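Local atomic coordinates of arginine phosphatase Ywle (Geobacillus stearothermophilus, PDB entry 4PIC), a protein that catalyses the specific removal of phosphate from phosphoarginine residues in proteins and probably counteracts the protein arginine kinase McsB. Residues I5-T10 / V31-A36; T13-M18 / A81-H86. All coordinates share one frame; numbering follows the deposited sequence.

Contact 1. Residues I5-T10 / V31-A36; sequences ILFVCT and VEVKSA. With PO4 (phosphate ion), chain C.
I5 and F7 pair in parallel with V33 and S35, joining the two strands of the beta-alpha-beta unit that opens the low molecular weight phosphatase fold, in which helix 15-25 makes the crossover. I5 N donates a nearly straight bond to E32 O (2.8 Å), K34 N returns one to I5 O, and F7 N and A36 N continue the alternation with K34 O and F7 O. The last bond, from C9 N to A36 O, is weak at 3.4 Å.

On the face toward helix 15-25, V33 CG1 sits at the edge of the F7 ring, 3.9 Å from CE2, while I5 CG2 covers one ring face near its rim. The ring also packs on A19 of helix 15-25. On the face toward helix 70-75, CG of L6 stands anti to the backbone N (chi1 179°), and with chi2 at 67° this carries CD1 to 3.8 Å from K34 CB; W75 makes a cation-pi contact with K34.

Strand 3-9 ends at the nucleophile C9 and leads into the phosphate-binding loop. There T10 N donates to phosphate O3 at 3.1 Å, and C9 CB lies 3.4 Å from the same oxygen.

Contact 2. Residues T13-M18 / A81-H86; sequences TCRSPM and AMTSGH. With PO4 (phosphate ion), chain C.
The phosphate-binding loop of the low molecular weight tyrosine phosphatase family runs into helix 15-25 here, and its arginine, R15, reaches across the pocket to the segment A81-H86. C14 occupies the N-cap position of that helix. From the first turn the R15 side chain extends over M82, with its CB 3.7 Å from M82 CG and 3.8 Å from the selenium of this selenomethionine. A bend at chi3 (-73°) then turns the guanidinium toward the bound phosphate, which probably came from the crystallisation liquor. R15 NH2 donates to phosphate O3 at 3.0 Å, with the oxygen at the edge of the guanidinium and in its plane.

Three residues of A81-H86 touch this group. M82 CB approaches the guanidinium obliquely. The T83 side chain crosses that of R15 at about a right angle, its methyl CG2 3.4 Å from NH1, and the same NH1 is hydrogen-bonded to I115 O. R15 NH2 lies in the plane of the H86 imidazole, 3.6 Å from CE1, although CE1 comes obliquely to the guanidinium. Helix 84-93 begins beside this site, where T83 is the N-cap and its OG1 accepts from H86 N at 3.0 Å. The imidazole itself is held through NE2, which is hydrogen-bonded to T10 OG1.

R15 is thus gripped at both terminal nitrogens, by a backbone carbonyl and by the anion, which fixes the rotation of its flat end. D117, the proton donor by similarity, forms a long, weak ion pair with NH2. Such a guanidinium, partly embedded in apolar groups, is consistent with a role in binding the phosphoryl group and in offsetting the negative charge that would build up on it during transfer.

The centres of contacts 1 and 2 lie about 9 Å apart, and their segments alternate along the chain: 5-10, 13-18, 31-36, 81-86. Strand 3-9 occupies an inner position of the four-stranded parallel sheet, between strand 31-37 and strand 78-81. Contact 1 joins it to the first of these, whereas the segment A81-H86 of contact 2 begins at the last residue of the second. A direct backbone bond ties the two contacts together, with M82 N 3.0 Å from V8 O. C9 SG packs against S16 OG at 3.0 Å. Both contacts touch one phosphate, so the sheet and two helix starts converge on the catalytic pocket.

Contact 1. Residues I5-T10 / V31-A36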
ATOM      1  N   ILE A   5     -13.739  15.061   5.822  1.00 12.66           N
ATOM      2  CA  ILE A   5     -12.288  15.005   5.742  1.00 12.61           C
ATOM      3  C   ILE A   5     -11.811  13.601   6.085  1.00 11.77           C
ATOM      4  O   ILE A   5     -12.099  13.089   7.167  1.00 12.04           O
ATOM      5  CB  ILE A   5     -11.651  15.976   6.745  1.00 11.06           C
ATOM      6  CG1 ILE A   5     -12.210  17.395   6.557  1.00 11.73           C
ATOM      7  CG2 ILE A   5     -10.134  15.955   6.623  1.00 12.24           C
ATOM      8  CD1 ILE A   5     -12.040  17.961   5.161  1.00 14.21           C
ATOM      9  N   LEU A   6     -11.082  12.988   5.158  1.00 10.43           N
ATOM     10  CA  LEU A   6     -10.539  11.647   5.327  1.00 11.39           C
ATOM     11  C   LEU A   6      -9.016  11.712   5.369  1.00 10.29           C
ATOM     12  O   LEU A   6      -8.375  12.085   4.389  1.00 11.64           O
ATOM     13  CB  LEU A   6     -10.985  10.769   4.156  1.00 11.24           C
ATOM     14  CG  LEU A   6     -10.468   9.334   4.203  1.00  9.76           C
ATOM     15  CD1 LEU A   6     -11.092   8.595   5.368  1.00 12.90           C
ATOM     16  CD2 LEU A   6     -10.746   8.615   2.889  1.00 12.71           C
ATOM     17  N   PHE A   7      -8.436  11.377   6.518  1.00  9.73           N
ATOM     18  CA  PHE A   7      -6.977  11.354   6.635  1.00 11.17           C
ATOM     19  C   PHE A   7      -6.465   9.950   6.360  1.00  9.44           C
ATOM     20  O   PHE A   7      -7.069   8.980   6.805  1.00 10.90           O
ATOM     21  CB  PHE A   7      -6.515  11.768   8.030  1.00  9.92           C
ATOM     22  CG  PHE A   7      -6.778  13.209   8.363  1.00 10.18           C
ATOM     23  CD1 PHE A   7      -6.070  14.220   7.728  1.00 10.62           C
ATOM     24  CD2 PHE A   7      -7.698  13.551   9.338  1.00 11.59           C
ATOM     25  CE1 PHE A   7      -6.295  15.555   8.052  1.00 10.81           C
ATOM     26  CE2 PHE A   7      -7.923  14.885   9.669  1.00 10.30           C
ATOM     27  CZ  PHE A   7      -7.217  15.880   9.027  1.00 10.42           C
ATOM     28  N   VAL A   8      -5.360   9.844   5.630  1.00  9.45           N
ATOM     29  CA  VAL A   8      -4.876   8.535   5.185  1.00 10.16           C
ATOM     30  C   VAL A   8      -3.369   8.327   5.402  1.00 10.01           C
ATOM     31  O   VAL A   8      -2.567   9.184   5.038  1.00 10.36           O
ATOM     32  CB  VAL A   8      -5.192   8.319   3.689  1.00 10.03           C
ATOM     33  CG1 VAL A   8      -4.682   6.942   3.239  1.00  9.88           C
ATOM     34  CG2 VAL A   8      -6.686   8.443   3.419  1.00 11.12           C
ATOM     35  N   CYS A   9      -2.992   7.196   6.008  1.00  8.81           N
ATOM     36  CA  CYS A   9      -1.606   6.723   6.013  1.00 11.61           C
ATOM     37  C   CYS A   9      -1.625   5.257   5.607  1.00 10.91           C
ATOM     38  O   CYS A   9      -2.531   4.858   4.900  1.00 10.44           O
ATOM     39  CB  CYS A   9      -0.890   6.966   7.349  1.00 11.63           C
ATOM     40  SG  CYS A   9      -1.606   6.193   8.814  1.00 11.14           S
ATOM     41  N   THR A  10      -0.659   4.447   6.034  1.00 10.96           N
ATOM     42  CA  THR A  10      -0.660   3.047   5.602  1.00 11.90           C
ATOM     43  C   THR A  10      -1.415   2.156   6.570  1.00  9.32           C
ATOM     44  O   THR A  10      -2.387   1.490   6.179  1.00 10.37           O
ATOM     45  CB  THR A  10       0.756   2.496   5.346  1.00 11.81           C
ATOM     46  OG1 THR A  10       1.368   3.274   4.310  1.00 12.35           O
ATOM     47  CG2 THR A  10       0.706   1.017   4.915  1.00 13.90           C
ATOM     48  N   VAL A  31     -18.202  19.911   9.874  1.00 15.61           N
ATOM     49  CA  VAL A  31     -17.019  19.125   9.518  1.00 16.03           C
ATOM     50  C   VAL A  31     -17.098  17.740  10.139  1.00 17.75           C
ATOM     51  O   VAL A  31     -17.245  17.604  11.353  1.00 16.07           O
ATOM     52  CB  VAL A  31     -15.715  19.832   9.980  1.00 14.10           C
ATOM     53  CG1 VAL A  31     -14.484  18.945   9.704  1.00 13.46           C
ATOM     54  CG2 VAL A  31     -15.570  21.201   9.318  1.00 15.89           C
ATOM     55  N   GLU A  32     -17.019  16.713   9.292  1.00 17.78           N
ATOM     56  CA  GLU A  32     -16.927  15.329   9.746  1.00 15.64           C
ATOM     57  C   GLU A  32     -15.541  14.791   9.392  1.00 12.85           C
ATOM     58  O   GLU A  32     -14.952  15.197   8.385  1.00 13.33           O
ATOM     59  CB  GLU A  32     -18.016  14.467   9.101  1.00 19.06           C
ATOM     60  CG  GLU A  32     -19.438  14.921   9.437  1.00 22.83           C
ATOM     61  CD  GLU A  32     -20.490  14.168   8.646  1.00 30.97           C
ATOM     62  OE1 GLU A  32     -20.306  12.953   8.416  1.00 35.81           O
ATOM     63  OE2 GLU A  32     -21.499  14.790   8.246  1.00 37.84           O
ATOM     64  N   VAL A  33     -15.033  13.898  10.235  1.00 14.82           N
ATOM     65  CA  VAL A  33     -13.659  13.412  10.135  1.00 14.67           C
ATOM     66  C   VAL A  33     -13.622  11.888  10.199  1.00 15.78           C
ATOM     67  O   VAL A  33     -14.285  11.288  11.050  1.00 15.38           O
ATOM     68  CB  VAL A  33     -12.813  13.954  11.302  1.00 13.75           C
ATOM     69  CG1 VAL A  33     -11.335  13.641  11.069  1.00 14.76           C
ATOM     70  CG2 VAL A  33     -13.045  15.453  11.479  1.00 15.31           C
ATOM     71  N   LYS A  34     -12.847  11.269   9.306  1.00 13.07           N
ATOM     72  CA  LYS A  34     -12.564   9.843   9.369  1.00 14.95           C
ATOM     73  C   LYS A  34     -11.102   9.647   9.031  1.00 13.49           C
ATOM     74  O   LYS A  34     -10.435  10.558   8.536  1.00 12.15           O
ATOM     75  CB  LYS A  34     -13.419   9.051   8.368  1.00 15.92           C
ATOM     76  CG  LYS A  34     -14.919   8.999   8.669  1.00 18.02           C
ATOM     77  CD  LYS A  34     -15.665   8.241   7.559  1.00 22.41           C
ATOM     78  CE  LYS A  34     -17.173   8.178   7.804  1.00 24.32           C
ATOM     79  NZ  LYS A  34     -17.563   7.146   8.806  1.00 30.20           N
ATOM     80  N   SER A  35     -10.600   8.447   9.286  1.00 13.46           N
ATOM     81  CA  SER A  35      -9.276   8.070   8.817  1.00 13.09           C
ATOM     82  C   SER A  35      -9.289   6.626   8.353  1.00 13.77           C
ATOM     83  O   SER A  35     -10.144   5.820   8.764  1.00 14.09           O
ATOM     84  CB  SER A  35      -8.212   8.289   9.893  1.00 11.14           C
ATOM     85  OG  SER A  35      -8.381   7.387  10.966  1.00 12.28           O
ATOM     86  N   ALA A  36      -8.357   6.310   7.466  1.00 12.23           N
ATOM     87  CA  ALA A  36      -8.212   4.950   6.982  1.00 12.08           C
ATOM     88  C   ALA A  36      -6.786   4.752   6.516  1.00 11.90           C
ATOM     89  O   ALA A  36      -6.018   5.715   6.400  1.00 11.16           O
ATOM     90  CB  ALA A  36      -9.196   4.678   5.868  1.00 13.73           C
TER
HETATM   91  P   PO4 C 201       2.507   4.280   8.133  1.00 19.67           P
HETATM   92  O1  PO4 C 201       1.307   3.486   8.586  1.00 20.73           O
HETATM   93  O2  PO4 C 201       3.550   3.345   7.572  1.00 22.10           O
HETATM   94  O3  PO4 C 201       2.101   5.283   7.106  1.00 17.14           O
HETATM   95  O4  PO4 C 201       3.092   4.957   9.349  1.00 23.48           O

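Contact 2. Residues T13-M18 / A81-H86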
ATOM      1  N   THR A  13      -2.757   3.480  12.218  1.00 11.27           N
ATOM      2  CA  THR A  13      -2.547   3.340  13.669  1.00 11.31           C
ATOM      3  C   THR A  13      -1.742   4.498  14.253  1.00 13.37           C
ATOM      4  O   THR A  13      -1.789   4.741  15.459  1.00 13.45           O
ATOM      5  CB  THR A  13      -1.833   2.022  14.062  1.00 14.86           C
ATOM      6  OG1 THR A  13      -0.563   1.946  13.404  1.00 15.01           O
ATOM      7  CG2 THR A  13      -2.677   0.811  13.688  1.00 13.96           C
ATOM      8  N   CYS A  14      -1.016   5.219  13.403  1.00 12.76           N
ATOM      9  CA  CYS A  14      -0.104   6.243  13.895  1.00 13.57           C
ATOM     10  C   CYS A  14      -0.439   7.662  13.413  1.00 11.89           C
ATOM     11  O   CYS A  14      -1.144   8.395  14.104  1.00 12.55           O
ATOM     12  CB  CYS A  14       1.340   5.820  13.620  1.00 13.04           C
ATOM     13  SG  CYS A  14       1.733   4.240  14.438  1.00 17.33           S
ATOM     14  N   ARG A  15       0.027   8.061  12.234  1.00 11.94           N
ATOM     15  CA  ARG A  15      -0.187   9.446  11.814  1.00 11.14           C
ATOM     16  C   ARG A  15      -1.638   9.802  11.521  1.00  9.65           C
ATOM     17  O   ARG A  15      -2.138  10.786  12.053  1.00 10.26           O
ATOM     18  CB  ARG A  15       0.699   9.834  10.627  1.00 13.47           C
ATOM     19  CG  ARG A  15       2.184   9.919  10.980  1.00 14.68           C
ATOM     20  CD  ARG A  15       3.021  10.135   9.735  1.00 12.76           C
ATOM     21  NE  ARG A  15       3.108   8.927   8.922  1.00 14.34           N
ATOM     22  CZ  ARG A  15       3.948   8.777   7.906  1.00 15.22           C
ATOM     23  NH1 ARG A  15       4.777   9.761   7.581  1.00 14.24           N
ATOM     24  NH2 ARG A  15       3.966   7.639   7.229  1.00 16.18           N
ATOM     25  N   SER A  16      -2.327   9.037  10.684  1.00  9.18           N
ATOM     26  CA  SER A  16      -3.695   9.444  10.338  1.00 10.78           C
ATOM     27  C   SER A  16      -4.672   9.457  11.524  1.00 10.69           C
ATOM     28  O   SER A  16      -5.516  10.342  11.585  1.00  9.68           O
ATOM     29  CB  SER A  16      -4.259   8.716   9.102  1.00 11.60           C
ATOM     30  OG  SER A  16      -4.313   7.311   9.262  1.00 10.90           O
ATOM     31  N   PRO A  17      -4.546   8.516  12.479  1.00 10.87           N
ATOM     32  CA  PRO A  17      -5.417   8.653  13.655  1.00 11.10           C
ATOM     33  C   PRO A  17      -5.098   9.884  14.491  1.00 11.16           C
ATOM     34  O   PRO A  17      -6.006  10.481  15.087  1.00 10.62           O
ATOM     35  CB  PRO A  17      -5.139   7.380  14.457  1.00 12.15           C
ATOM     36  CG  PRO A  17      -4.683   6.396  13.423  1.00 13.06           C
ATOM     37  CD  PRO A  17      -3.872   7.204  12.460  1.00 10.12           C
HETATM   38  N   MSE A  18      -3.836  10.294  14.531  1.00 10.21           N
HETATM   39  CA  MSE A  18      -3.508  11.522  15.240  1.00 11.38           C
HETATM   40  C   MSE A  18      -4.132  12.732  14.546  1.00  9.65           C
HETATM   41  O   MSE A  18      -4.706  13.608  15.196  1.00 10.67           O
HETATM   42  CB  MSE A  18      -1.997  11.708  15.375  1.00 10.72           C
HETATM   43  CG  MSE A  18      -1.369  10.781  16.416  1.00 10.76           C
HETATM   44 SE   MSE A  18       0.468  11.229  16.912  1.00 16.31          SE
HETATM   45  CE  MSE A  18       1.332  10.845  15.204  1.00 14.10           C
ATOM     46  N   ALA A  81      -3.771  13.086   2.570  1.00 10.61           N
ATOM     47  CA  ALA A  81      -2.752  12.081   2.790  1.00 10.30           C
ATOM     48  C   ALA A  81      -1.646  12.614   3.697  1.00 11.90           C
ATOM     49  O   ALA A  81      -1.331  13.802   3.686  1.00 10.75           O
ATOM     50  CB  ALA A  81      -2.161  11.631   1.446  1.00 11.93           C
HETATM   51  N   MSE A  82      -1.024  11.720   4.456  1.00 10.05           N
HETATM   52  CA  MSE A  82       0.063  12.131   5.337  1.00 10.81           C
HETATM   53  C   MSE A  82       1.335  12.463   4.560  1.00 13.76           C
HETATM   54  O   MSE A  82       2.144  13.278   5.001  1.00 14.60           O
HETATM   55  CB  MSE A  82       0.341  11.056   6.407  1.00 11.07           C
HETATM   56  CG  MSE A  82      -0.827  10.798   7.380  1.00 11.51           C
HETATM   57 SE   MSE A  82      -1.341  12.297   8.503  1.00 15.34          SE
HETATM   58  CE  MSE A  82      -2.535  13.217   7.306  1.00 12.23           C
ATOM     59  N   THR A  83       1.524  11.807   3.418  1.00 13.06           N
ATOM     60  CA  THR A  83       2.745  11.968   2.627  1.00 15.07           C
ATOM     61  C   THR A  83       2.397  11.981   1.148  1.00 14.18           C
ATOM     62  O   THR A  83       1.325  11.519   0.766  1.00 12.54           O
ATOM     63  CB  THR A  83       3.731  10.792   2.851  1.00 15.56           C
ATOM     64  OG1 THR A  83       3.205   9.598   2.251  1.00 14.36           O
ATOM     65  CG2 THR A  83       3.994  10.549   4.333  1.00 16.59           C
ATOM     66  N   SER A  84       3.314  12.460   0.313  1.00 17.32           N
ATOM     67  CA  SER A  84       3.116  12.398  -1.133  1.00 16.71           C
ATOM     68  C   SER A  84       3.028  10.956  -1.641  1.00 16.27           C
ATOM     69  O   SER A  84       2.243  10.659  -2.552  1.00 16.69           O
ATOM     70  CB  SER A  84       4.201  13.184  -1.877  1.00 21.44           C
ATOM     71  OG  SER A  84       5.487  12.676  -1.594  1.00 28.57           O
ATOM     72  N   GLY A  85       3.810  10.061  -1.039  1.00 17.09           N
ATOM     73  CA  GLY A  85       3.758   8.649  -1.383  1.00 16.50           C
ATOM     74  C   GLY A  85       2.361   8.100  -1.199  1.00 14.29           C
ATOM     75  O   GLY A  85       1.847   7.375  -2.048  1.00 13.92           O
ATOM     76  N   HIS A  86       1.725   8.462  -0.088  1.00 13.35           N
ATOM     77  CA  HIS A  86       0.357   8.016   0.147  1.00 12.36           C
ATOM     78  C   HIS A  86      -0.588   8.637  -0.872  1.00 12.82           C
ATOM     79  O   HIS A  86      -1.477   7.957  -1.393  1.00 12.74           O
ATOM     80  CB  HIS A  86      -0.098   8.381   1.557  1.00 11.39           C
ATOM     81  CG  HIS A  86       0.541   7.557   2.628  1.00 11.52           C
ATOM     82  ND1 HIS A  86       1.323   8.107   3.618  1.00 15.13           N
ATOM     83  CD2 HIS A  86       0.508   6.223   2.868  1.00 12.31           C
ATOM     84  CE1 HIS A  86       1.756   7.145   4.418  1.00 13.57           C
ATOM     85  NE2 HIS A  86       1.270   5.996   3.987  1.00 13.25           N
TER
HETATM   86  P   PO4 C 201       2.507   4.280   8.133  1.00 19.67           P
HETATM   87  O1  PO4 C 201       1.307   3.486   8.586  1.00 20.73           O
HETATM   88  O2  PO4 C 201       3.550   3.345   7.572  1.00 22.10           O
HETATM   89  O3  PO4 C 201       2.101   5.283   7.106  1.00 17.14           O
HETATM   90  O4  PO4 C 201       3.092   4.957   9.349  1.00 23.48           O